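Local coordinates for erythrocyte membrane protein 1 (Plasmodium falciparum, PDB 6S8T), which binds the host receptor ICAM-1 through this DBLbeta domain, one piece of a much longer adhesion protein of the malaria parasite, at residues W96-K101 / D106-I111; R114-C119 / D197-G202; V299-W304 / E355-K360. All coordinates share one frame; numbering follows the deposited sequence.

How the contacts relate
Following the chain from the N terminus, contact 1 comes first. It pairs 96-101 with 106-111 and closes a short hairpin loop of four residues. The chain then runs straight into helix 113-116, where contact 2 begins. That contact joins 114-119 to 197-202 and closes a mostly helical loop of 77 residues. Contact 3 joins helix 293-319 to helix 335-372 and closes a loop of 50 residues. The three loops lie in series, so none nests in or crosses another. In space they adjoin. W96 O of contact 1 probably accepts a bond from Q357 NE2 of contact 3, and R114 of contact 2 forms a salt bridge with E300 of contact 3.

Contact 1 of 3, residues W96-K101 / D106-I111; sequences WKIGEK and DTDAYI
D108 meets I98 on the loop side of a small, weakly paired beta hairpin in a largely helical domain. D108 OD1 lies 3.3 Å from I98 CG2. This is packing of a carboxylate oxygen on a methyl group. At A109 a water bridges the two backbones. It accepts from A109 N at 3.3 Å and more weakly from G99 N. Y110 follows, and its ring runs beside the I98 side chain, both pointing the same way. I98 CG1 is 3.6 Å from Y110 CE1. Y110 CG is anti to its own carbonyl carbon (chi1 -60°), which places the ring next to the isoleucine branch. Its CB also packs on W96 CB at 4.1 Å. Beyond the hairpin, the tyrosine reaches helix 335-372, where it touches Q357, K360 and I361. I111 carries the direct backbone link: I111 N donates to K97 O over 3.1 Å in a nearly straight bond (173°). The isoleucine side chain stays close to the same backbone, with I111 CG1 3.5 Å from K97 O. It also packs on W297, so the hairpin lies against helices 293-319 and 335-372. The indole of W96 packs against the backbone at the end of the segment. Y110 O sits at the ring edge near its plane, and W96 CE3 lies 3.6 Å from I111 O.

Contact 2 of 3, residues R114-C119 / D197-G202; sequences RRQHMC and DLWEHG
R115 binds the carboxylate of D197 through NE and NH2, in a two-pronged salt bridge. Within the Duffy binding domain, it ties the short helix 113-116 to the loop between helices 172-194 and 202-221. R115 NE donates to D197 OD1 at 3.0 Å, and R115 NH2 donates to D197 OD2 at 2.9 Å. Both oxygens lie close to the guanidinium plane, but the carboxylate is turned 51° from it. W199 adds a second contact. Its six-membered ring comes edge-on over one guanidinium face, with the planes 83° apart and W199 CE3 3.5 Å from R115 NH1. The outer end of the same ring packs on Q116, with W199 CH2 3.4 Å from Q116 O and 3.7 Å from Q116 CG. The arginine reaches these partners because its chain bends at chi2 (72°). The next shell fixes the acid. W199 N donates to D197 OD2 at 3.1 Å, closing an Asx turn, and it comes from the opposite face of the carboxylate to R115 NH2. Q293 NE2 bonds to D197 OD1, while Q204 OE1 accepts from R115 NH2. W297 packs on both charged residues. Each carboxylate oxygen thus has two donors in a largely buried setting, which should favour the charged form of D197 and hold its rotation.

Contact 3 of 3, residues V299-W304 / E355-K360; sequences VEWAEW and EKQWNK
W301 and Q357 make the polar part of this helix-to-helix contact between helices 293-319 and 335-372. W301 NE1 donates to Q357 OE1 over 3.0 Å in a nearly straight bond (173°). The amide oxygen sits at the edge of the indole, almost in the ring plane, while the amide itself is turned well away from that plane. The glutamine chain is extended beyond CG, and this carries its oxygen to the indole N-H. Q357 CB also lies 3.9 Å from W301 NE1. The other end of the amide is engaged too: Q357 NE2 donates to W96 O. With bonds at both ends, the amide's orientation is well defined.

The apolar part is formed by W301 and W358. W301 extends toward the second helix with CG anti to the backbone N (chi1 -176°). The benzo end of its indole abuts the start of the W358 side chain, where W301 CH2 is 3.6 Å from W358 CB. The six-membered rings are nearly parallel, at 26°, but so far displaced that little of one faces the other. Their centroids are 5.7 Å from each other, and the closest ring atoms are W301 CZ3 and W358 CE3, at 3.7 Å.

More aromatic rings continue this packing. W301 also meets W354 and F305, while W358 meets F436 and F455. The contact is therefore part of a buried aromatic cluster. The segment 355-360 falls in a predicted coiled coil. Helix 417-424 packs on both helices through I421, which touches A302 and W358. On another side lies the 97-98/110-111 hairpin, where W96 meets W301 edge-to-face.

Contact 1 of 3, residues W96-K101 / D106-I111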
loop_
_atom_site.group_PDB
_atom_site.type_symbol
_atom_site.label_atom_id
_atom_site.label_comp_id
_atom_site.label_asym_id
_atom_site.label_seq_id
_atom_site.Cartn_x
_atom_site.Cartn_y
_atom_site.Cartn_z
ATOM N N TRP A 96 -9.807 4.520 8.209
ATOM C CA TRP A 96 -8.541 3.847 8.478
ATOM C C TRP A 96 -8.220 3.924 9.964
ATOM O O TRP A 96 -8.412 4.963 10.604
ATOM C CB TRP A 96 -7.404 4.478 7.666
ATOM C CG TRP A 96 -7.560 4.383 6.166
ATOM C CD1 TRP A 96 -8.729 4.362 5.454
ATOM C CD2 TRP A 96 -6.503 4.295 5.201
ATOM N NE1 TRP A 96 -8.461 4.270 4.108
ATOM C CE2 TRP A 96 -7.103 4.227 3.927
ATOM C CE3 TRP A 96 -5.107 4.271 5.292
ATOM C CZ2 TRP A 96 -6.357 4.128 2.757
ATOM C CZ3 TRP A 96 -4.368 4.179 4.129
ATOM C CH2 TRP A 96 -4.995 4.105 2.877
ATOM N N LYS A 97 -7.731 2.821 10.521
ATOM C CA LYS A 97 -7.396 2.790 11.933
ATOM C C LYS A 97 -5.902 2.570 12.122
ATOM O O LYS A 97 -5.199 2.061 11.246
ATOM C CB LYS A 97 -8.189 1.712 12.686
ATOM C CG LYS A 97 -8.453 2.077 14.148
ATOM C CD LYS A 97 -9.696 1.387 14.693
ATOM C CE LYS A 97 -10.261 2.127 15.902
ATOM N NZ LYS A 97 -11.609 2.708 15.624
ATOM N N ILE A 98 -5.435 2.975 13.295
ATOM C CA ILE A 98 -4.023 2.920 13.644
ATOM C C ILE A 98 -3.623 1.483 13.969
ATOM O O ILE A 98 -4.436 0.664 14.406
ATOM C CB ILE A 98 -3.742 3.874 14.824
ATOM C CG1 ILE A 98 -4.322 5.266 14.536
ATOM C CG2 ILE A 98 -2.254 3.977 15.115
ATOM C CD1 ILE A 98 -5.731 5.498 15.087
ATOM N N GLY A 99 -2.350 1.173 13.736
ATOM C CA GLY A 99 -1.846 -0.138 14.098
ATOM C C GLY A 99 -1.939 -0.388 15.591
ATOM O O GLY A 99 -1.851 0.529 16.412
ATOM N N GLU A 100 -2.119 -1.659 15.945
ATOM C CA GLU A 100 -2.260 -2.031 17.346
ATOM C C GLU A 100 -0.891 -2.130 18.008
ATOM O O GLU A 100 -0.581 -3.123 18.680
ATOM C CB GLU A 100 -3.053 -3.331 17.471
ATOM C CG GLU A 100 -4.493 -3.192 16.989
ATOM C CD GLU A 100 -5.248 -4.502 16.968
ATOM O OE1 GLU A 100 -4.778 -5.479 17.589
ATOM O OE2 GLU A 100 -6.313 -4.558 16.319
ATOM N N LYS A 101 -0.076 -1.088 17.807
ATOM C CA LYS A 101 1.226 -0.948 18.451
ATOM C C LYS A 101 1.002 -0.395 19.848
ATOM O O LYS A 101 0.552 0.745 20.011
ATOM C CB LYS A 101 2.139 -0.031 17.643
ATOM C CG LYS A 101 3.518 0.136 18.245
ATOM C CD LYS A 101 4.287 1.255 17.570
ATOM C CE LYS A 101 5.714 1.316 18.089
ATOM N NZ LYS A 101 6.512 2.445 17.533
ATOM N N ASP A 106 3.683 6.693 20.325
ATOM C CA ASP A 106 4.198 7.958 19.809
ATOM C C ASP A 106 4.340 7.904 18.292
ATOM O O ASP A 106 4.234 8.936 17.618
ATOM C CB ASP A 106 5.542 8.274 20.471
ATOM C CG ASP A 106 6.053 9.666 20.142
ATOM O OD1 ASP A 106 5.277 10.492 19.615
ATOM O OD2 ASP A 106 7.242 9.935 20.419
ATOM N N THR A 107 4.559 6.713 17.744
ATOM C CA THR A 107 4.701 6.496 16.312
ATOM C C THR A 107 3.449 5.810 15.783
ATOM O O THR A 107 3.011 4.797 16.339
ATOM C CB THR A 107 5.938 5.650 16.017
ATOM O OG1 THR A 107 5.793 4.366 16.634
ATOM C CG2 THR A 107 7.183 6.327 16.571
ATOM N N ASP A 108 2.880 6.359 14.712
ATOM C CA ASP A 108 1.627 5.859 14.167
ATOM C C ASP A 108 1.660 5.909 12.647
ATOM O O ASP A 108 2.277 6.794 12.049
ATOM C CB ASP A 108 0.426 6.664 14.681
ATOM C CG ASP A 108 0.198 6.486 16.166
ATOM O OD1 ASP A 108 0.284 5.337 16.649
ATOM O OD2 ASP A 108 -0.063 7.495 16.853
ATOM N N ALA A 109 0.985 4.940 12.036
ATOM C CA ALA A 109 0.804 4.892 10.590
ATOM C C ALA A 109 -0.536 4.226 10.327
ATOM O O ALA A 109 -0.778 3.119 10.814
ATOM C CB ALA A 109 1.937 4.123 9.909
ATOM N N TYR A 110 -1.403 4.895 9.572
ATOM C CA TYR A 110 -2.752 4.386 9.365
ATOM C C TYR A 110 -2.745 3.235 8.364
ATOM O O TYR A 110 -2.102 3.311 7.311
ATOM C CB TYR A 110 -3.670 5.514 8.904
ATOM C CG TYR A 110 -3.749 6.649 9.906
ATOM C CD1 TYR A 110 -4.660 6.613 10.955
ATOM C CD2 TYR A 110 -2.894 7.742 9.818
ATOM C CE1 TYR A 110 -4.728 7.639 11.880
ATOM C CE2 TYR A 110 -2.953 8.773 10.739
ATOM C CZ TYR A 110 -3.874 8.718 11.765
ATOM O OH TYR A 110 -3.942 9.742 12.686
ATOM N N ILE A 111 -3.456 2.164 8.706
ATOM C CA ILE A 111 -3.458 0.925 7.931
ATOM C C ILE A 111 -4.531 0.999 6.849
ATOM O O ILE A 111 -5.708 1.229 7.166
ATOM C CB ILE A 111 -3.692 -0.293 8.841
ATOM C CG1 ILE A 111 -2.786 -0.233 10.073
ATOM C CG2 ILE A 111 -3.478 -1.585 8.067
ATOM C CD1 ILE A 111 -1.303 -0.244 9.750
HETATM O O HOH W 1 0.252 2.229 13.713
#

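Contact 2 of 3, residues R114-C119 / D197-G202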
loop_
_atom_site.group_PDB
_atom_site.type_symbol
_atom_site.label_atom_id
_atom_site.label_comp_id
_atom_site.label_asym_id
_atom_site.label_seq_id
_atom_site.Cartn_x
_atom_site.Cartn_y
_atom_site.Cartn_z
ATOM N N ARG A 114 -7.475 -2.207 2.479
ATOM C CA ARG A 114 -7.004 -3.268 1.595
ATOM C C ARG A 114 -5.920 -4.101 2.269
ATOM O O ARG A 114 -5.936 -5.335 2.192
ATOM C CB ARG A 114 -6.483 -2.669 0.288
ATOM C CG ARG A 114 -5.785 -3.668 -0.621
ATOM C CD ARG A 114 -4.899 -2.960 -1.631
ATOM N NE ARG A 114 -3.989 -2.028 -0.969
ATOM C CZ ARG A 114 -2.852 -2.385 -0.382
ATOM N NH1 ARG A 114 -2.089 -1.471 0.204
ATOM N NH2 ARG A 114 -2.478 -3.658 -0.381
ATOM N N ARG A 115 -4.978 -3.438 2.950
ATOM C CA ARG A 115 -3.892 -4.144 3.625
ATOM C C ARG A 115 -4.397 -4.936 4.823
ATOM O O ARG A 115 -3.978 -6.079 5.040
ATOM C CB ARG A 115 -2.817 -3.145 4.063
ATOM C CG ARG A 115 -1.781 -3.703 5.041
ATOM C CD ARG A 115 -0.834 -4.681 4.359
ATOM N NE ARG A 115 0.103 -5.303 5.298
ATOM C CZ ARG A 115 -0.123 -6.453 5.928
ATOM N NH1 ARG A 115 -1.260 -7.107 5.726
ATOM N NH2 ARG A 115 0.783 -6.948 6.760
ATOM N N GLN A 116 -5.295 -4.343 5.614
ATOM C CA GLN A 116 -5.767 -5.002 6.829
ATOM C C GLN A 116 -6.453 -6.329 6.521
ATOM O O GLN A 116 -6.317 -7.293 7.282
ATOM C CB GLN A 116 -6.713 -4.074 7.590
ATOM C CG GLN A 116 -7.329 -4.700 8.825
ATOM C CD GLN A 116 -8.126 -3.705 9.636
ATOM O OE1 GLN A 116 -7.768 -2.530 9.720
ATOM N NE2 GLN A 116 -9.220 -4.166 10.234
ATOM N N HIS A 117 -7.192 -6.403 5.415
ATOM C CA HIS A 117 -7.919 -7.613 5.044
ATOM C C HIS A 117 -7.231 -8.381 3.919
ATOM O O HIS A 117 -7.895 -9.057 3.126
ATOM C CB HIS A 117 -9.358 -7.267 4.661
ATOM C CG HIS A 117 -10.081 -6.478 5.708
ATOM N ND1 HIS A 117 -10.350 -6.978 6.963
ATOM C CD2 HIS A 117 -10.579 -5.219 5.690
ATOM C CE1 HIS A 117 -10.991 -6.065 7.671
ATOM N NE2 HIS A 117 -11.146 -4.990 6.920
ATOM N N MET A 118 -5.907 -8.295 3.849
ATOM C CA MET A 118 -5.137 -9.004 2.837
ATOM C C MET A 118 -5.199 -10.513 3.071
ATOM O O MET A 118 -5.246 -10.985 4.210
ATOM C CB MET A 118 -3.690 -8.508 2.864
ATOM C CG MET A 118 -2.874 -8.780 1.619
ATOM S SD MET A 118 -1.362 -7.789 1.614
ATOM C CE MET A 118 -0.417 -8.635 0.352
ATOM N N CYS A 119 -5.197 -11.277 1.973
ATOM C CA CYS A 119 -5.358 -12.735 2.033
ATOM C C CYS A 119 -4.000 -13.406 2.236
ATOM O O CYS A 119 -3.374 -13.916 1.305
ATOM C CB CYS A 119 -6.040 -13.258 0.772
ATOM S SG CYS A 119 -7.746 -12.713 0.500
ATOM N N ASP A 197 7.315 -4.477 6.472
ATOM C CA ASP A 197 5.918 -4.078 6.632
ATOM C C ASP A 197 5.669 -3.451 8.002
ATOM O O ASP A 197 6.201 -3.903 9.019
ATOM C CB ASP A 197 5.006 -5.294 6.428
ATOM C CG ASP A 197 3.538 -4.964 6.633
ATOM O OD1 ASP A 197 2.919 -4.379 5.715
ATOM O OD2 ASP A 197 3.008 -5.285 7.717
ATOM N N LEU A 198 4.830 -2.409 8.029
ATOM C CA LEU A 198 4.645 -1.587 9.221
ATOM C C LEU A 198 3.481 -2.011 10.113
ATOM O O LEU A 198 3.334 -1.451 11.204
ATOM C CB LEU A 198 4.447 -0.121 8.823
ATOM C CG LEU A 198 5.633 0.553 8.132
ATOM C CD1 LEU A 198 5.228 1.921 7.619
ATOM C CD2 LEU A 198 6.808 0.661 9.083
ATOM N N TRP A 199 2.648 -2.962 9.693
ATOM C CA TRP A 199 1.484 -3.346 10.492
ATOM C C TRP A 199 1.923 -4.313 11.589
ATOM O O TRP A 199 2.333 -5.442 11.304
ATOM C CB TRP A 199 0.402 -3.977 9.618
ATOM C CG TRP A 199 -0.897 -4.190 10.355
ATOM C CD1 TRP A 199 -1.299 -3.565 11.502
ATOM C CD2 TRP A 199 -1.954 -5.094 10.002
ATOM N NE1 TRP A 199 -2.539 -4.017 11.878
ATOM C CE2 TRP A 199 -2.964 -4.956 10.977
ATOM C CE3 TRP A 199 -2.146 -6.003 8.956
ATOM C CZ2 TRP A 199 -4.148 -5.695 10.938
ATOM C CZ3 TRP A 199 -3.322 -6.736 8.920
ATOM C CH2 TRP A 199 -4.308 -6.577 9.904
ATOM N N GLU A 200 1.836 -3.873 12.842
ATOM C CA GLU A 200 2.157 -4.714 13.988
ATOM C C GLU A 200 0.859 -5.215 14.606
ATOM O O GLU A 200 0.032 -4.421 15.066
ATOM C CB GLU A 200 3.002 -3.955 15.009
ATOM C CG GLU A 200 4.410 -3.655 14.508
ATOM C CD GLU A 200 5.264 -2.930 15.528
ATOM O OE1 GLU A 200 6.440 -3.317 15.706
ATOM O OE2 GLU A 200 4.761 -1.974 16.153
ATOM N N HIS A 201 0.688 -6.532 14.609
ATOM C CA HIS A 201 -0.561 -7.153 15.023
ATOM C C HIS A 201 -0.245 -8.575 15.458
ATOM O O HIS A 201 0.831 -9.105 15.173
ATOM C CB HIS A 201 -1.586 -7.120 13.885
ATOM C CG HIS A 201 -2.966 -7.522 14.299
ATOM N ND1 HIS A 201 -3.465 -8.790 14.088
ATOM C CD2 HIS A 201 -3.953 -6.826 14.910
ATOM C CE1 HIS A 201 -4.699 -8.858 14.555
ATOM N NE2 HIS A 201 -5.019 -7.678 15.057
ATOM N N GLY A 202 -1.201 -9.187 16.162
ATOM C CA GLY A 202 -1.004 -10.550 16.626
ATOM C C GLY A 202 -0.758 -11.523 15.490
ATOM O O GLY A 202 0.167 -12.338 15.539
#

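Contact 3 of 3, residues V299-W304 / E355-K360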
loop_
_atom_site.group_PDB
_atom_site.type_symbol
_atom_site.label_atom_id
_atom_site.label_comp_id
_atom_site.label_asym_id
_atom_site.label_seq_id
_atom_site.Cartn_x
_atom_site.Cartn_y
_atom_site.Cartn_z
ATOM N N VAL A 299 -0.267 7.843 -0.505
ATOM C CA VAL A 299 -0.920 8.038 -1.799
ATOM C C VAL A 299 -2.262 7.312 -1.834
ATOM O O VAL A 299 -3.248 7.823 -2.375
ATOM C CB VAL A 299 0.002 7.575 -2.945
ATOM C CG1 VAL A 299 -0.716 7.673 -4.290
ATOM C CG2 VAL A 299 1.297 8.381 -2.964
ATOM N N GLU A 300 -2.320 6.108 -1.256
ATOM C CA GLU A 300 -3.581 5.370 -1.194
ATOM C C GLU A 300 -4.567 6.036 -0.241
ATOM O O GLU A 300 -5.779 5.985 -0.473
ATOM C CB GLU A 300 -3.317 3.915 -0.785
ATOM C CG GLU A 300 -4.528 2.967 -0.860
ATOM C CD GLU A 300 -4.145 1.506 -0.632
ATOM O OE1 GLU A 300 -2.958 1.236 -0.349
ATOM O OE2 GLU A 300 -5.024 0.618 -0.744
ATOM N N TRP A 301 -4.070 6.673 0.825
ATOM C CA TRP A 301 -4.941 7.422 1.728
ATOM C C TRP A 301 -5.598 8.593 1.010
ATOM O O TRP A 301 -6.778 8.886 1.234
ATOM C CB TRP A 301 -4.142 7.918 2.940
ATOM C CG TRP A 301 -4.960 8.641 3.999
ATOM C CD1 TRP A 301 -5.408 8.122 5.182
ATOM C CD2 TRP A 301 -5.403 10.009 3.973
ATOM N NE1 TRP A 301 -6.107 9.074 5.886
ATOM C CE2 TRP A 301 -6.120 10.240 5.168
ATOM C CE3 TRP A 301 -5.269 11.058 3.056
ATOM C CZ2 TRP A 301 -6.699 11.476 5.468
ATOM C CZ3 TRP A 301 -5.849 12.282 3.352
ATOM C CH2 TRP A 301 -6.553 12.481 4.551
ATOM N N ALA A 302 -4.847 9.284 0.150
ATOM C CA ALA A 302 -5.401 10.442 -0.542
ATOM C C ALA A 302 -6.456 10.027 -1.562
ATOM O O ALA A 302 -7.446 10.743 -1.760
ATOM C CB ALA A 302 -4.285 11.238 -1.218
ATOM N N GLU A 303 -6.265 8.881 -2.220
ATOM C CA GLU A 303 -7.248 8.426 -3.201
ATOM C C GLU A 303 -8.577 8.091 -2.531
ATOM O O GLU A 303 -9.643 8.491 -3.013
ATOM C CB GLU A 303 -6.720 7.215 -3.978
ATOM C CG GLU A 303 -7.768 6.597 -4.910
ATOM C CD GLU A 303 -7.258 5.406 -5.710
ATOM O OE1 GLU A 303 -6.151 4.906 -5.424
ATOM O OE2 GLU A 303 -7.978 4.964 -6.631
ATOM N N TRP A 304 -8.534 7.365 -1.409
ATOM C CA TRP A 304 -9.766 6.978 -0.732
ATOM C C TRP A 304 -10.401 8.124 0.046
ATOM O O TRP A 304 -11.613 8.089 0.287
ATOM C CB TRP A 304 -9.513 5.776 0.183
ATOM C CG TRP A 304 -9.385 4.512 -0.611
ATOM C CD1 TRP A 304 -8.229 3.932 -1.054
ATOM C CD2 TRP A 304 -10.458 3.697 -1.108
ATOM N NE1 TRP A 304 -8.515 2.798 -1.778
ATOM C CE2 TRP A 304 -9.875 2.631 -1.824
ATOM C CE3 TRP A 304 -11.851 3.758 -1.004
ATOM C CZ2 TRP A 304 -10.637 1.636 -2.432
ATOM C CZ3 TRP A 304 -12.609 2.770 -1.611
ATOM C CH2 TRP A 304 -12.001 1.723 -2.316
ATOM N N GLU A 355 -9.368 14.911 8.284
ATOM C CA GLU A 355 -8.330 15.935 8.348
ATOM C C GLU A 355 -7.370 15.695 9.506
ATOM O O GLU A 355 -6.177 16.001 9.393
ATOM C CB GLU A 355 -8.962 17.322 8.468
ATOM C CG GLU A 355 -7.954 18.460 8.428
ATOM C CD GLU A 355 -8.586 19.814 8.690
ATOM O OE1 GLU A 355 -9.716 19.852 9.225
ATOM O OE2 GLU A 355 -7.952 20.841 8.360
ATOM N N LYS A 356 -7.859 15.150 10.623
ATOM C CA LYS A 356 -6.971 14.888 11.751
ATOM C C LYS A 356 -5.914 13.851 11.391
ATOM O O LYS A 356 -4.765 13.947 11.833
ATOM C CB LYS A 356 -7.775 14.438 12.971
ATOM C CG LYS A 356 -8.578 15.550 13.626
ATOM C CD LYS A 356 -9.138 15.107 14.969
ATOM C CE LYS A 356 -9.807 16.261 15.696
ATOM N NZ LYS A 356 -10.304 15.853 17.040
ATOM N N GLN A 357 -6.282 12.857 10.580
ATOM C CA GLN A 357 -5.305 11.865 10.143
ATOM C C GLN A 357 -4.255 12.493 9.232
ATOM O O GLN A 357 -3.060 12.192 9.354
ATOM C CB GLN A 357 -6.015 10.701 9.442
ATOM C CG GLN A 357 -7.076 10.007 10.307
ATOM C CD GLN A 357 -7.613 8.717 9.694
ATOM O OE1 GLN A 357 -7.610 8.540 8.474
ATOM N NE2 GLN A 357 -8.072 7.807 10.546
ATOM N N TRP A 358 -4.677 13.383 8.327
ATOM C CA TRP A 358 -3.739 14.001 7.392
ATOM C C TRP A 358 -2.715 14.877 8.106
ATOM O O TRP A 358 -1.556 14.940 7.680
ATOM C CB TRP A 358 -4.505 14.809 6.344
ATOM C CG TRP A 358 -3.636 15.654 5.447
ATOM C CD1 TRP A 358 -3.486 17.012 5.495
ATOM C CD2 TRP A 358 -2.804 15.198 4.371
ATOM N NE1 TRP A 358 -2.614 17.427 4.519
ATOM C CE2 TRP A 358 -2.179 16.334 3.815
ATOM C CE3 TRP A 358 -2.523 13.942 3.826
ATOM C CZ2 TRP A 358 -1.295 16.250 2.740
ATOM C CZ3 TRP A 358 -1.646 13.861 2.756
ATOM C CH2 TRP A 358 -1.044 15.007 2.226
ATOM N N ASN A 359 -3.111 15.545 9.193
ATOM C CA ASN A 359 -2.176 16.401 9.914
ATOM C C ASN A 359 -1.043 15.593 10.540
ATOM O O ASN A 359 0.102 16.055 10.589
ATOM C CB ASN A 359 -2.914 17.209 10.982
ATOM C CG ASN A 359 -3.647 18.403 10.404
ATOM O OD1 ASN A 359 -3.250 18.951 9.374
ATOM N ND2 ASN A 359 -4.722 18.817 11.066
ATOM N N LYS A 360 -1.341 14.386 11.028
ATOM C CA LYS A 360 -0.276 13.540 11.554
ATOM C C LYS A 360 0.584 12.972 10.433
ATOM O O LYS A 360 1.802 12.833 10.598
ATOM C CB LYS A 360 -0.863 12.412 12.402
ATOM C CG LYS A 360 -1.543 12.881 13.674
ATOM C CD LYS A 360 -2.004 11.700 14.511
ATOM C CE LYS A 360 -2.685 12.164 15.786
ATOM N NZ LYS A 360 -3.202 11.018 16.587
#